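Local atomic coordinates of plasma serine protease inhibitor (Homo sapiens, PDB entry 3DY0), a protein that inhibits serine proteases of blood plasma and other body fluids in a heparin-dependent manner, trapping them irreversibly after they cleave its reactive centre loop. Residues L265-F270 / V317-S322. Sequence-based numbering, arbitrary orientation.
Sequences LYLPKF and VEVDES
With chi1 at 67°, Phe-270 holds its CG between the backbone N and the carbonyl carbon, which sets one face of its ring against Val-319, whose CG2, anti to its own carbonyl carbon, meets CZ of that ring at 3.5 Å. The two residues form an antiparallel hydrogen-bonded pair in sheet A of the serpin fold, where strand 259-277, from Phe-270 on, runs beside 307-319 before 320-322 turns into 323-335, the cleaved reactive centre loop now inserted as a strand of this sheet. Val-319 N gives a nearly straight bond to Phe-270 O (2.8 Å), and Phe-270 N returns one, more bent, to Val-319 O (3.0 Å). Beta-branched valine suits this place: its CB makes a CH-pi contact over the ring face, 3.9 Å from the Phe-270 centroid. Val-317 CG1 comes to the edge of the same ring, and apolar side chains of the bound peptide chain pack on Phe-270 and on Val-319.

On the other side of the backbone, a long, flexible lysine can span the strand end. Lys-269 passes its CG over Val-319 O and beside CB of Asp-320, then bends at chi3 (-58°) to reach Glu-321. Thr-182 OG1 also bonds to Glu-321 OE2, a second partner that would help hold the carboxylate in place. The salt bridge is long, Lys-269 NZ lying 3.4 Å from Glu-321 OE2; in this lysine conformer, one of two, a water joins NZ to Glu-321 OE1.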
ATOM      1  N   LEU A 265       2.787 -14.013 -23.429  1.00 11.14           N
ATOM      2  CA  LEU A 265       2.020 -13.463 -22.317  1.00 11.79           C
ATOM      3  C   LEU A 265       0.852 -12.573 -22.703  1.00 11.14           C
ATOM      4  O   LEU A 265       1.002 -11.654 -23.503  1.00 12.36           O
ATOM      5  CB  LEU A 265       2.947 -12.671 -21.389  1.00 10.61           C
ATOM      6  CG  LEU A 265       2.296 -12.014 -20.169  1.00 11.25           C
ATOM      7  CD1 LEU A 265       1.816 -13.094 -19.204  1.00 11.67           C
ATOM      8  CD2 LEU A 265       3.297 -11.091 -19.485  1.00 12.70           C
ATOM      9  N   TYR A 266      -0.302 -12.854 -22.102  1.00  9.56           N
ATOM     10  CA  TYR A 266      -1.516 -12.080 -22.320  1.00 10.48           C
ATOM     11  C   TYR A 266      -1.898 -11.519 -20.956  1.00  8.64           C
ATOM     12  O   TYR A 266      -2.168 -12.266 -20.022  1.00  9.58           O
ATOM     13  CB  TYR A 266      -2.618 -12.980 -22.881  1.00 11.36           C
ATOM     14  CG  TYR A 266      -2.392 -13.336 -24.336  1.00 14.54           C
ATOM     15  CD1 TYR A 266      -2.924 -12.550 -25.359  1.00 16.93           C
ATOM     16  CD2 TYR A 266      -1.607 -14.432 -24.690  1.00 15.61           C
ATOM     17  CE1 TYR A 266      -2.679 -12.845 -26.700  1.00 16.68           C
ATOM     18  CE2 TYR A 266      -1.354 -14.734 -26.026  1.00 16.29           C
ATOM     19  CZ  TYR A 266      -1.892 -13.938 -27.025  1.00 18.32           C
ATOM     20  OH  TYR A 266      -1.636 -14.233 -28.349  1.00 20.11           O
ATOM     21  N   LEU A 267      -1.893 -10.195 -20.853  1.00  8.14           N
ATOM     22  CA  LEU A 267      -2.194  -9.513 -19.601  1.00  9.12           C
ATOM     23  C   LEU A 267      -3.171  -8.381 -19.864  1.00  8.07           C
ATOM     24  O   LEU A 267      -2.965  -7.568 -20.762  1.00  8.82           O
ATOM     25  CB  LEU A 267      -0.908  -8.933 -19.011  1.00  9.45           C
ATOM     26  CG  LEU A 267      -1.000  -8.191 -17.677  1.00 10.75           C
ATOM     27  CD1 LEU A 267      -1.192  -9.189 -16.554  1.00 11.58           C
ATOM     28  CD2 LEU A 267       0.286  -7.392 -17.451  1.00 11.72           C
ATOM     29  N   PRO A 268      -4.236  -8.298 -19.067  1.00  8.59           N
ATOM     30  CA  PRO A 268      -5.189  -7.218 -19.308  1.00  8.80           C
ATOM     31  C   PRO A 268      -4.672  -5.824 -18.990  1.00 10.91           C
ATOM     32  O   PRO A 268      -3.803  -5.643 -18.126  1.00  8.71           O
ATOM     33  CB  PRO A 268      -6.352  -7.559 -18.375  1.00  9.59           C
ATOM     34  CG  PRO A 268      -6.235  -9.034 -18.163  1.00 11.16           C
ATOM     35  CD  PRO A 268      -4.750  -9.243 -18.062  1.00  6.64           C
ATOM     36  N   LYS A 269      -5.193  -4.842 -19.717  0.50 10.38           N
ATOM     37  CA  LYS A 269      -4.864  -3.450 -19.456  0.50 12.07           C
ATOM     38  C   LYS A 269      -5.938  -3.158 -18.418  0.50 11.31           C
ATOM     39  O   LYS A 269      -7.113  -3.457 -18.646  0.50 12.35           O
ATOM     40  CB  LYS A 269      -5.093  -2.583 -20.695  0.50 13.83           C
ATOM     41  CG  LYS A 269      -4.789  -1.108 -20.465  0.50 17.27           C
ATOM     42  CD  LYS A 269      -5.384  -0.230 -21.552  0.50 18.61           C
ATOM     43  CE  LYS A 269      -4.888  -0.617 -22.931  0.50 19.59           C
ATOM     44  NZ  LYS A 269      -5.497   0.252 -23.973  0.50 20.71           N
ATOM     45  N   PHE A 270      -5.558  -2.599 -17.277  1.00  9.89           N
ATOM     46  CA  PHE A 270      -6.538  -2.338 -16.244  1.00 10.24           C
ATOM     47  C   PHE A 270      -6.209  -1.221 -15.285  1.00 10.30           C
ATOM     48  O   PHE A 270      -5.072  -0.761 -15.190  1.00 10.09           O
ATOM     49  CB  PHE A 270      -6.761  -3.626 -15.433  1.00 10.94           C
ATOM     50  CG  PHE A 270      -5.558  -4.049 -14.619  1.00  9.86           C
ATOM     51  CD1 PHE A 270      -5.319  -3.503 -13.361  1.00  9.28           C
ATOM     52  CD2 PHE A 270      -4.646  -4.970 -15.130  1.00  9.38           C
ATOM     53  CE1 PHE A 270      -4.188  -3.865 -12.618  1.00 10.79           C
ATOM     54  CE2 PHE A 270      -3.514  -5.337 -14.398  1.00  9.72           C
ATOM     55  CZ  PHE A 270      -3.285  -4.782 -13.138  1.00 10.26           C
ATOM     56  N   VAL A 317      -4.112   2.178  -9.145  1.00  8.38           N
ATOM     57  CA  VAL A 317      -3.099   1.674 -10.061  1.00  9.15           C
ATOM     58  C   VAL A 317      -3.638   1.650 -11.482  1.00  8.70           C
ATOM     59  O   VAL A 317      -4.820   1.385 -11.702  1.00  8.77           O
ATOM     60  CB  VAL A 317      -2.622   0.244  -9.678  1.00  7.26           C
ATOM     61  CG1 VAL A 317      -3.755  -0.755  -9.814  1.00  9.24           C
ATOM     62  CG2 VAL A 317      -1.435  -0.153 -10.564  1.00 10.15           C
ATOM     63  N   GLU A 318      -2.762   1.958 -12.432  1.00  7.51           N
ATOM     64  CA  GLU A 318      -3.094   1.945 -13.851  1.00  9.12           C
ATOM     65  C   GLU A 318      -2.010   1.118 -14.521  1.00  8.63           C
ATOM     66  O   GLU A 318      -0.824   1.410 -14.373  1.00  9.56           O
ATOM     67  CB  GLU A 318      -3.061   3.360 -14.438  1.00 12.54           C
ATOM     68  CG  GLU A 318      -3.981   4.350 -13.755  1.00 16.28           C
ATOM     69  CD  GLU A 318      -3.729   5.777 -14.199  1.00 19.45           C
ATOM     70  OE1 GLU A 318      -4.418   6.687 -13.691  1.00 22.06           O
ATOM     71  OE2 GLU A 318      -2.842   5.994 -15.053  1.00 21.62           O
ATOM     72  N   VAL A 319      -2.417   0.081 -15.240  1.00  8.31           N
ATOM     73  CA  VAL A 319      -1.477  -0.776 -15.952  1.00  8.04           C
ATOM     74  C   VAL A 319      -1.854  -0.753 -17.422  1.00  9.17           C
ATOM     75  O   VAL A 319      -2.996  -1.046 -17.776  1.00  9.97           O
ATOM     76  CB  VAL A 319      -1.553  -2.240 -15.457  1.00  9.71           C
ATOM     77  CG1 VAL A 319      -0.816  -3.164 -16.429  1.00 11.53           C
ATOM     78  CG2 VAL A 319      -0.954  -2.342 -14.060  1.00 10.32           C
ATOM     79  N   ASP A 320      -0.906  -0.384 -18.277  1.00  8.56           N
ATOM     80  CA  ASP A 320      -1.175  -0.374 -19.707  1.00  9.52           C
ATOM     81  C   ASP A 320       0.034  -0.836 -20.508  1.00  9.83           C
ATOM     82  O   ASP A 320       0.988  -1.373 -19.949  1.00  9.88           O
ATOM     83  CB  ASP A 320      -1.659   1.006 -20.181  1.00 10.15           C
ATOM     84  CG  ASP A 320      -0.681   2.125 -19.877  1.00 12.14           C
ATOM     85  OD1 ASP A 320       0.523   1.857 -19.678  1.00 12.94           O
ATOM     86  OD2 ASP A 320      -1.132   3.294 -19.860  1.00 15.62           O
ATOM     87  N   GLU A 321      -0.006  -0.637 -21.820  1.00  9.44           N
ATOM     88  CA  GLU A 321       1.085  -1.090 -22.667  1.00  9.99           C
ATOM     89  C   GLU A 321       2.439  -0.445 -22.400  1.00 11.24           C
ATOM     90  O   GLU A 321       3.475  -1.077 -22.590  1.00 11.11           O
ATOM     91  CB  GLU A 321       0.713  -0.905 -24.145  1.00  9.92           C
ATOM     92  CG  GLU A 321      -0.456  -1.762 -24.607  1.00 10.14           C
ATOM     93  CD  GLU A 321      -1.807  -1.087 -24.430  1.00 12.68           C
ATOM     94  OE1 GLU A 321      -1.896  -0.090 -23.683  1.00 14.86           O
ATOM     95  OE2 GLU A 321      -2.787  -1.567 -25.042  1.00 15.92           O
ATOM     96  N   SER A 322       2.436   0.805 -21.947  0.50 11.47           N
ATOM     97  CA  SER A 322       3.684   1.517 -21.690  0.50 12.28           C
ATOM     98  C   SER A 322       4.296   1.264 -20.317  0.50 10.95           C
ATOM     99  O   SER A 322       5.517   1.281 -20.171  0.50 11.51           O
ATOM    100  CB  SER A 322       3.480   3.023 -21.876  0.50 14.49           C
ATOM    101  OG  SER A 322       2.673   3.556 -20.844  0.50 17.90           O
TER
HETATM  102  O   HOH W   1      -3.316   2.159 -23.959  1.00 27.97           O
HETATM  103  O   HOH W   2      -4.635  -0.133 -26.266  1.00 36.90           O